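4'-phospho-dehydrooxetanocin synthase (Bacillus megaterium, PDB 5UL3) catalyses the cobalamin-dependent radical SAM ring contraction of dAMP to an oxetane aldehyde in the biosynthesis of oxetanocin A. Local coordinates at residues G482-E494 with H638-D651. Residues are numbered along the deposited sequence; the frame is centred on the assembly and turned at random.
With EDO (1,2-ethanediol), chain H.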
ATOM      1  N   GLY A 482      20.605   7.159  25.722  1.00 29.77           N
ATOM      2  CA  GLY A 482      20.109   8.187  26.616  1.00 38.00           C
ATOM      3  C   GLY A 482      18.705   8.623  26.250  1.00 39.67           C
ATOM      4  O   GLY A 482      18.096   8.136  25.300  1.00 33.72           O
ATOM      5  N   LEU A 483      18.198   9.590  27.012  1.00 36.60           N
ATOM      6  CA  LEU A 483      16.823  10.055  26.890  1.00 37.90           C
ATOM      7  C   LEU A 483      16.673  11.328  26.060  1.00 31.98           C
ATOM      8  O   LEU A 483      15.536  11.751  25.812  1.00 36.67           O
ATOM      9  CB  LEU A 483      16.227  10.283  28.288  1.00 30.85           C
ATOM     10  CG  LEU A 483      16.121   9.055  29.196  1.00 37.17           C
ATOM     11  CD1 LEU A 483      15.730   9.445  30.626  1.00 39.36           C
ATOM     12  CD2 LEU A 483      15.126   8.041  28.639  1.00 33.91           C
ATOM     13  N   ASP A 484      17.778  11.941  25.614  1.00 29.51           N
ATOM     14  CA  ASP A 484      17.705  13.241  24.941  1.00 32.81           C
ATOM     15  C   ASP A 484      16.792  13.197  23.716  1.00 37.24           C
ATOM     16  O   ASP A 484      15.996  14.115  23.493  1.00 30.10           O
ATOM     17  CB  ASP A 484      19.099  13.710  24.514  1.00 38.10           C
ATOM     18  CG  ASP A 484      19.915  14.264  25.665  1.00 50.05           C
ATOM     19  OD1 ASP A 484      19.379  14.356  26.789  1.00 45.27           O
ATOM     20  OD2 ASP A 484      21.095  14.609  25.431  1.00 48.55           O
ATOM     21  N   ASN A 485      16.935  12.166  22.879  1.00 33.00           N
ATOM     22  CA  ASN A 485      16.116  12.099  21.664  1.00 33.22           C
ATOM     23  C   ASN A 485      14.632  11.945  21.991  1.00 31.41           C
ATOM     24  O   ASN A 485      13.785  12.460  21.248  1.00 31.82           O
ATOM     25  CB  ASN A 485      16.549  10.939  20.768  1.00 29.41           C
ATOM     26  CG  ASN A 485      17.932  11.134  20.152  1.00 34.43           C
ATOM     27  OD1 ASN A 485      18.445  10.233  19.516  1.00 30.43           O
ATOM     28  ND2 ASN A 485      18.540  12.296  20.360  1.00 35.01           N
ATOM     29  N   LEU A 486      14.295  11.248  23.079  1.00 28.78           N
ATOM     30  CA  LEU A 486      12.883  11.152  23.458  1.00 30.14           C
ATOM     31  C   LEU A 486      12.350  12.505  23.897  1.00 35.48           C
ATOM     32  O   LEU A 486      11.238  12.888  23.524  1.00 28.91           O
ATOM     33  CB  LEU A 486      12.678  10.111  24.565  1.00 27.00           C
ATOM     34  CG  LEU A 486      13.106   8.661  24.284  1.00 29.13           C
ATOM     35  CD1 LEU A 486      12.881   7.799  25.517  1.00 31.15           C
ATOM     36  CD2 LEU A 486      12.398   8.058  23.041  1.00 29.92           C
ATOM     37  N   LYS A 487      13.124  13.248  24.694  1.00 29.95           N
ATOM     38  CA  LYS A 487      12.694  14.584  25.084  1.00 32.47           C
ATOM     39  C   LYS A 487      12.510  15.476  23.867  1.00 29.94           C
ATOM     40  O   LYS A 487      11.543  16.245  23.797  1.00 30.49           O
ATOM     41  CB  LYS A 487      13.707  15.204  26.049  1.00 33.22           C
ATOM     42  CG  LYS A 487      13.829  14.441  27.349  1.00 30.85           C
ATOM     43  CD  LYS A 487      14.711  15.205  28.356  1.00 42.53           C
ATOM     44  CE  LYS A 487      14.710  14.529  29.719  1.00 47.32           C
ATOM     45  NZ  LYS A 487      15.518  15.288  30.736  1.00 51.88           N
ATOM     46  N   GLU A 488      13.440  15.404  22.912  1.00 27.73           N
ATOM     47  CA  GLU A 488      13.310  16.182  21.684  1.00 25.57           C
ATOM     48  C   GLU A 488      12.059  15.774  20.912  1.00 30.12           C
ATOM     49  O   GLU A 488      11.341  16.625  20.372  1.00 31.74           O
ATOM     50  CB  GLU A 488      14.554  16.003  20.813  1.00 31.00           C
ATOM     51  CG  GLU A 488      15.836  16.599  21.406  1.00 37.35           C
ATOM     52  CD  GLU A 488      17.100  15.923  20.877  1.00 47.45           C
ATOM     53  OE1 GLU A 488      17.037  15.258  19.825  1.00 41.73           O
ATOM     54  OE2 GLU A 488      18.166  16.048  21.523  1.00 54.81           O
ATOM     55  N   ASN A 489      11.784  14.473  20.855  1.00 27.32           N
ATOM     56  CA  ASN A 489      10.581  13.992  20.174  1.00 28.23           C
ATOM     57  C   ASN A 489       9.316  14.519  20.840  1.00 31.70           C
ATOM     58  O   ASN A 489       8.390  14.982  20.164  1.00 28.17           O
ATOM     59  CB  ASN A 489      10.576  12.469  20.166  1.00 25.53           C
ATOM     60  CG  ASN A 489      11.397  11.901  19.037  1.00 24.23           C
ATOM     61  OD1 ASN A 489      11.803  12.626  18.134  1.00 24.61           O
ATOM     62  ND2 ASN A 489      11.641  10.603  19.076  1.00 25.69           N
ATOM     63  N   LEU A 490       9.242  14.398  22.167  1.00 25.03           N
ATOM     64  CA  LEU A 490       8.064  14.850  22.897  1.00 32.96           C
ATOM     65  C   LEU A 490       7.825  16.340  22.692  1.00 32.13           C
ATOM     66  O   LEU A 490       6.677  16.767  22.481  1.00 31.55           O
ATOM     67  CB  LEU A 490       8.226  14.529  24.382  1.00 30.56           C
ATOM     68  CG  LEU A 490       8.251  13.053  24.783  1.00 28.06           C
ATOM     69  CD1 LEU A 490       8.740  12.923  26.228  1.00 32.04           C
ATOM     70  CD2 LEU A 490       6.851  12.431  24.623  1.00 28.78           C
ATOM     71  N   ASP A 491       8.896  17.147  22.757  1.00 33.14           N
ATOM     72  CA  ASP A 491       8.791  18.578  22.468  1.00 31.86           C
ATOM     73  C   ASP A 491       8.219  18.822  21.075  1.00 32.20           C
ATOM     74  O   ASP A 491       7.290  19.620  20.902  1.00 29.61           O
ATOM     75  CB  ASP A 491      10.166  19.243  22.586  1.00 34.68           C
ATOM     76  CG  ASP A 491      10.627  19.404  24.023  1.00 42.12           C
ATOM     77  OD1 ASP A 491       9.810  19.188  24.945  1.00 44.36           O
ATOM     78  OD2 ASP A 491      11.813  19.754  24.220  1.00 51.29           O
ATOM     79  N   PHE A 492       8.792  18.164  20.061  1.00 29.89           N
ATOM     80  CA  PHE A 492       8.277  18.261  18.698  1.00 26.59           C
ATOM     81  C   PHE A 492       6.784  17.936  18.631  1.00 26.55           C
ATOM     82  O   PHE A 492       5.999  18.684  18.033  1.00 28.22           O
ATOM     83  CB  PHE A 492       9.063  17.317  17.782  1.00 26.70           C
ATOM     84  CG  PHE A 492       8.506  17.198  16.377  1.00 27.39           C
ATOM     85  CD1 PHE A 492       8.898  18.081  15.375  1.00 28.83           C
ATOM     86  CD2 PHE A 492       7.618  16.186  16.056  1.00 29.28           C
ATOM     87  CE1 PHE A 492       8.409  17.961  14.076  1.00 31.08           C
ATOM     88  CE2 PHE A 492       7.118  16.069  14.754  1.00 24.69           C
ATOM     89  CZ  PHE A 492       7.519  16.960  13.768  1.00 30.16           C
ATOM     90  N   LEU A 493       6.389  16.806  19.221  1.00 27.89           N
ATOM     91  CA  LEU A 493       5.012  16.332  19.150  1.00 29.03           C
ATOM     92  C   LEU A 493       4.032  17.240  19.883  1.00 30.91           C
ATOM     93  O   LEU A 493       2.842  17.237  19.553  1.00 28.04           O
ATOM     94  CB  LEU A 493       4.928  14.914  19.713  1.00 27.85           C
ATOM     95  CG  LEU A 493       5.645  13.874  18.850  1.00 25.77           C
ATOM     96  CD1 LEU A 493       5.864  12.652  19.671  1.00 30.80           C
ATOM     97  CD2 LEU A 493       4.802  13.539  17.606  1.00 23.68           C
ATOM     98  N   GLU A 494       4.496  18.001  20.866  1.00 28.28           N
ATOM     99  CA  GLU A 494       3.661  18.944  21.599  1.00 31.90           C
ATOM    100  C   GLU A 494       3.563  20.311  20.927  1.00 31.34           C
ATOM    101  O   GLU A 494       2.820  21.166  21.414  1.00 34.54           O
ATOM    102  CB  GLU A 494       4.185  19.096  23.034  1.00 30.77           C
ATOM    103  CG  GLU A 494       3.918  17.873  23.881  1.00 28.53           C
ATOM    104  CD  GLU A 494       4.751  17.807  25.146  1.00 33.68           C
ATOM    105  OE1 GLU A 494       5.079  18.881  25.700  1.00 41.87           O
ATOM    106  OE2 GLU A 494       5.084  16.674  25.572  1.00 31.91           O
ATOM    107  N   HIS A 638       0.172   9.921  25.022  1.00 25.71           N
ATOM    108  CA  HIS A 638       1.329  10.783  24.798  1.00 30.04           C
ATOM    109  C   HIS A 638       1.986  11.160  26.120  1.00 32.35           C
ATOM    110  O   HIS A 638       3.212  11.072  26.274  1.00 27.61           O
ATOM    111  CB  HIS A 638       0.942  12.054  24.045  1.00 26.25           C
ATOM    112  CG  HIS A 638       2.056  13.053  23.998  1.00 29.02           C
ATOM    113  ND1 HIS A 638       3.071  12.981  23.067  1.00 26.89           N
ATOM    114  CD2 HIS A 638       2.359  14.097  24.807  1.00 28.10           C
ATOM    115  CE1 HIS A 638       3.939  13.956  23.290  1.00 28.86           C
ATOM    116  NE2 HIS A 638       3.532  14.645  24.342  1.00 28.76           N
ATOM    117  N   PHE A 639       1.190  11.603  27.083  1.00 29.90           N
ATOM    118  CA  PHE A 639       1.806  12.105  28.298  1.00 31.50           C
ATOM    119  C   PHE A 639       2.240  10.992  29.234  1.00 32.15           C
ATOM    120  O   PHE A 639       2.996  11.260  30.176  1.00 34.83           O
ATOM    121  CB  PHE A 639       0.868  13.098  28.979  1.00 31.52           C
ATOM    122  CG  PHE A 639       0.814  14.416  28.274  1.00 34.00           C
ATOM    123  CD1 PHE A 639       1.919  15.257  28.279  1.00 31.38           C
ATOM    124  CD2 PHE A 639      -0.308  14.797  27.565  1.00 38.01           C
ATOM    125  CE1 PHE A 639       1.893  16.477  27.601  1.00 34.88           C
ATOM    126  CE2 PHE A 639      -0.338  16.004  26.879  1.00 33.49           C
ATOM    127  CZ  PHE A 639       0.759  16.846  26.896  1.00 36.96           C
ATOM    128  N   LEU A 640       1.826   9.752  28.971  1.00 26.07           N
ATOM    129  CA  LEU A 640       2.441   8.615  29.642  1.00 32.76           C
ATOM    130  C   LEU A 640       3.951   8.624  29.450  1.00 30.90           C
ATOM    131  O   LEU A 640       4.714   8.509  30.417  1.00 28.75           O
ATOM    132  CB  LEU A 640       1.868   7.305  29.115  1.00 26.21           C
ATOM    133  CG  LEU A 640       2.741   6.095  29.441  1.00 31.64           C
ATOM    134  CD1 LEU A 640       2.661   5.716  30.957  1.00 29.01           C
ATOM    135  CD2 LEU A 640       2.390   4.910  28.554  1.00 31.69           C
ATOM    136  N   LEU A 641       4.404   8.739  28.196  1.00 28.12           N
ATOM    137  CA  LEU A 641       5.840   8.731  27.947  1.00 29.16           C
ATOM    138  C   LEU A 641       6.520   9.950  28.561  1.00 32.10           C
ATOM    139  O   LEU A 641       7.633   9.845  29.092  1.00 33.24           O
ATOM    140  CB  LEU A 641       6.127   8.657  26.448  1.00 23.57           C
ATOM    141  CG  LEU A 641       7.611   8.548  26.123  1.00 29.24           C
ATOM    142  CD1 LEU A 641       8.231   7.420  26.935  1.00 33.82           C
ATOM    143  CD2 LEU A 641       7.791   8.302  24.621  1.00 30.45           C
ATOM    144  N   LYS A 642       5.875  11.117  28.498  1.00 30.43           N
ATOM    145  CA  LYS A 642       6.455  12.290  29.139  1.00 37.79           C
ATOM    146  C   LYS A 642       6.581  12.067  30.642  1.00 35.12           C
ATOM    147  O   LYS A 642       7.588  12.447  31.254  1.00 34.77           O
ATOM    148  CB  LYS A 642       5.616  13.531  28.834  1.00 31.42           C
ATOM    149  CG  LYS A 642       6.294  14.836  29.199  1.00 30.71           C
ATOM    150  CD  LYS A 642       5.454  16.029  28.780  1.00 38.52           C
ATOM    151  CE  LYS A 642       6.297  17.297  28.635  1.00 40.43           C
ATOM    152  NZ  LYS A 642       7.238  17.335  27.452  1.00 37.58           N
ATOM    153  N   TYR A 643       5.597  11.387  31.228  1.00 31.77           N
ATOM    154  CA  TYR A 643       5.625  11.067  32.652  1.00 34.13           C
ATOM    155  C   TYR A 643       6.727  10.064  32.980  1.00 42.71           C
ATOM    156  O   TYR A 643       7.431  10.218  33.988  1.00 38.29           O
ATOM    157  CB  TYR A 643       4.254  10.537  33.056  1.00 31.68           C
ATOM    158  CG  TYR A 643       4.066  10.227  34.523  1.00 35.97           C
ATOM    159  CD1 TYR A 643       4.042  11.239  35.470  1.00 38.97           C
ATOM    160  CD2 TYR A 643       3.867   8.926  34.947  1.00 36.00           C
ATOM    161  CE1 TYR A 643       3.845  10.953  36.820  1.00 42.22           C
ATOM    162  CE2 TYR A 643       3.662   8.630  36.294  1.00 39.83           C
ATOM    163  CZ  TYR A 643       3.659   9.644  37.220  1.00 45.01           C
ATOM    164  OH  TYR A 643       3.465   9.335  38.550  1.00 43.55           O
ATOM    165  N   LEU A 644       6.890   9.026  32.151  1.00 31.14           N
ATOM    166  CA  LEU A 644       7.968   8.065  32.379  1.00 33.58           C
ATOM    167  C   LEU A 644       9.341   8.728  32.282  1.00 41.47           C
ATOM    168  O   LEU A 644      10.219   8.476  33.119  1.00 37.33           O
ATOM    169  CB  LEU A 644       7.859   6.901  31.390  1.00 32.52           C
ATOM    170  CG  LEU A 644       6.660   5.958  31.564  1.00 31.98           C
ATOM    171  CD1 LEU A 644       6.540   4.995  30.377  1.00 28.84           C
ATOM    172  CD2 LEU A 644       6.798   5.182  32.848  1.00 41.61           C
ATOM    173  N   VAL A 645       9.545   9.580  31.274  1.00 32.40           N
ATOM    174  CA  VAL A 645      10.831  10.257  31.108  1.00 35.51           C
ATOM    175  C   VAL A 645      11.060  11.242  32.250  1.00 41.52           C
ATOM    176  O   VAL A 645      12.190  11.413  32.731  1.00 40.72           O
ATOM    177  CB  VAL A 645      10.901  10.951  29.732  1.00 36.85           C
ATOM    178  CG1 VAL A 645      12.161  11.842  29.613  1.00 33.07           C
ATOM    179  CG2 VAL A 645      10.893   9.916  28.615  1.00 35.70           C
ATOM    180  N   TYR A 646       9.992  11.901  32.706  1.00 35.67           N
ATOM    181  CA  TYR A 646      10.109  12.809  33.842  1.00 45.51           C
ATOM    182  C   TYR A 646      10.581  12.077  35.090  1.00 46.53           C
ATOM    183  O   TYR A 646      11.412  12.594  35.845  1.00 41.77           O
ATOM    184  CB  TYR A 646       8.773  13.488  34.125  1.00 38.42           C
ATOM    185  CG  TYR A 646       8.865  14.477  35.263  1.00 45.97           C
ATOM    186  CD1 TYR A 646       9.344  15.765  35.045  1.00 44.50           C
ATOM    187  CD2 TYR A 646       8.493  14.122  36.555  1.00 47.88           C
ATOM    188  CE1 TYR A 646       9.440  16.676  36.082  1.00 50.78           C
ATOM    189  CE2 TYR A 646       8.587  15.027  37.599  1.00 44.32           C
ATOM    190  CZ  TYR A 646       9.059  16.301  37.355  1.00 50.84           C
ATOM    191  OH  TYR A 646       9.158  17.204  38.389  1.00 58.72           O
ATOM    192  N   ASN A 647      10.048  10.878  35.328  1.00 38.44           N
ATOM    193  CA  ASN A 647      10.402  10.132  36.525  1.00 43.70           C
ATOM    194  C   ASN A 647      11.809   9.567  36.447  1.00 53.03           C
ATOM    195  O   ASN A 647      12.359   9.158  37.476  1.00 47.02           O
ATOM    196  CB  ASN A 647       9.389   9.018  36.760  1.00 38.29           C
ATOM    197  CG  ASN A 647       8.167   9.500  37.537  1.00 56.73           C
ATOM    198  OD1 ASN A 647       8.238   9.711  38.747  1.00 61.23           O
ATOM    199  ND2 ASN A 647       7.042   9.681  36.842  1.00 44.01           N
ATOM    200  N   LEU A 648      12.402   9.541  35.256  1.00 35.60           N
ATOM    201  CA  LEU A 648      13.793   9.152  35.092  1.00 41.43           C
ATOM    202  C   LEU A 648      14.730  10.344  35.045  1.00 43.42           C
ATOM    203  O   LEU A 648      15.884  10.229  35.464  1.00 40.45           O
ATOM    204  CB  LEU A 648      13.978   8.339  33.805  1.00 44.77           C
ATOM    205  CG  LEU A 648      13.206   7.034  33.634  1.00 43.45           C
ATOM    206  CD1 LEU A 648      13.333   6.560  32.188  1.00 36.84           C
ATOM    207  CD2 LEU A 648      13.727   5.985  34.578  1.00 45.21           C
ATOM    208  N   SER A 649      14.252  11.482  34.553  1.00 36.19           N
ATOM    209  CA  SER A 649      15.102  12.637  34.279  1.00 44.35           C
ATOM    210  C   SER A 649      14.234  13.881  34.363  1.00 45.71           C
ATOM    211  O   SER A 649      13.853  14.472  33.348  1.00 43.16           O
ATOM    212  CB  SER A 649      15.775  12.510  32.910  1.00 44.61           C
ATOM    213  OG  SER A 649      16.538  13.656  32.580  1.00 51.43           O
ATOM    214  N   PRO A 650      13.890  14.310  35.575  1.00 45.11           N
ATOM    215  CA  PRO A 650      12.998  15.465  35.713  1.00 45.35           C
ATOM    216  C   PRO A 650      13.667  16.759  35.276  1.00 53.26           C
ATOM    217  O   PRO A 650      14.891  16.913  35.334  1.00 45.74           O
ATOM    218  CB  PRO A 650      12.665  15.484  37.211  1.00 47.26           C
ATOM    219  CG  PRO A 650      13.791  14.751  37.863  1.00 44.98           C
ATOM    220  CD  PRO A 650      14.248  13.713  36.874  1.00 43.55           C
ATOM    221  N   ASP A 651      12.835  17.679  34.788  1.00 46.26           N
ATOM    222  CA  ASP A 651      13.213  19.063  34.550  1.00 42.63           C
ATOM    223  C   ASP A 651      11.988  19.916  34.831  1.00 50.66           C
ATOM    224  O   ASP A 651      10.861  19.415  34.865  1.00 44.65           O
ATOM    225  CB  ASP A 651      13.736  19.296  33.123  1.00 49.82           C
ATOM    226  CG  ASP A 651      12.723  18.921  32.055  1.00 57.96           C
ATOM    227  OD1 ASP A 651      11.796  19.717  31.794  1.00 53.92           O
ATOM    228  OD2 ASP A 651      12.864  17.828  31.467  1.00 54.48           O
TER
HETATM  229  C1  EDO H 807       3.756  10.168  21.009  1.00 38.12           C
HETATM  230  O1  EDO H 807       3.048  11.411  20.930  1.00 36.37           O
HETATM  231  C2  EDO H 807       3.956   9.669  19.576  1.00 34.41           C
HETATM  232  O2  EDO H 807       4.748   8.488  19.614  1.00 30.58           O
HETATM  233  O   HOH W   1      10.394  17.132  26.385  1.00 53.89           O
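Glu494 meets the imidazole of His638 at the ring edge, where NE2 donates to the anti lone pair of OE2 in a nearly straight 2.8 Å bond, the carboxylate standing almost perpendicular to the ring. At another point of the same edge, ND1 is hydrogen-bonded to O1 of an ethanediol molecule; Tyr534 stacks on the ring, and His638 CD2 lies over the centre of one face of the Phe639 ring. A first torsion of 171° turns the imidazole away from its own backbone N and toward Leu490, whose CD2 approaches His638 CE1 obliquely at 3.5 Å. Lys642 bends at its last torsion, and its NZ forms a salt bridge on the syn side of Glu494 OE2 at 2.9 Å. Two donors thus grip this oxygen and fix the carboxylate, probably keeping it ionised. Leu490 CD1 rests on Lys642 CA (3.8 Å), and Leu486 and Val645 continue the apolar seam. Farther along, the extended Lys487 passes Val645 CG1 and donates from NZ to Ser649 OG (2.7 Å) and O, with a long salt bridge to OD2 of Asp651, whose OD1 caps Ser654 N in helix 652-664. The roughly antiparallel helices (143°) join the AdoMet radical domain to helix 620-648, evidently of the C-terminal bundle.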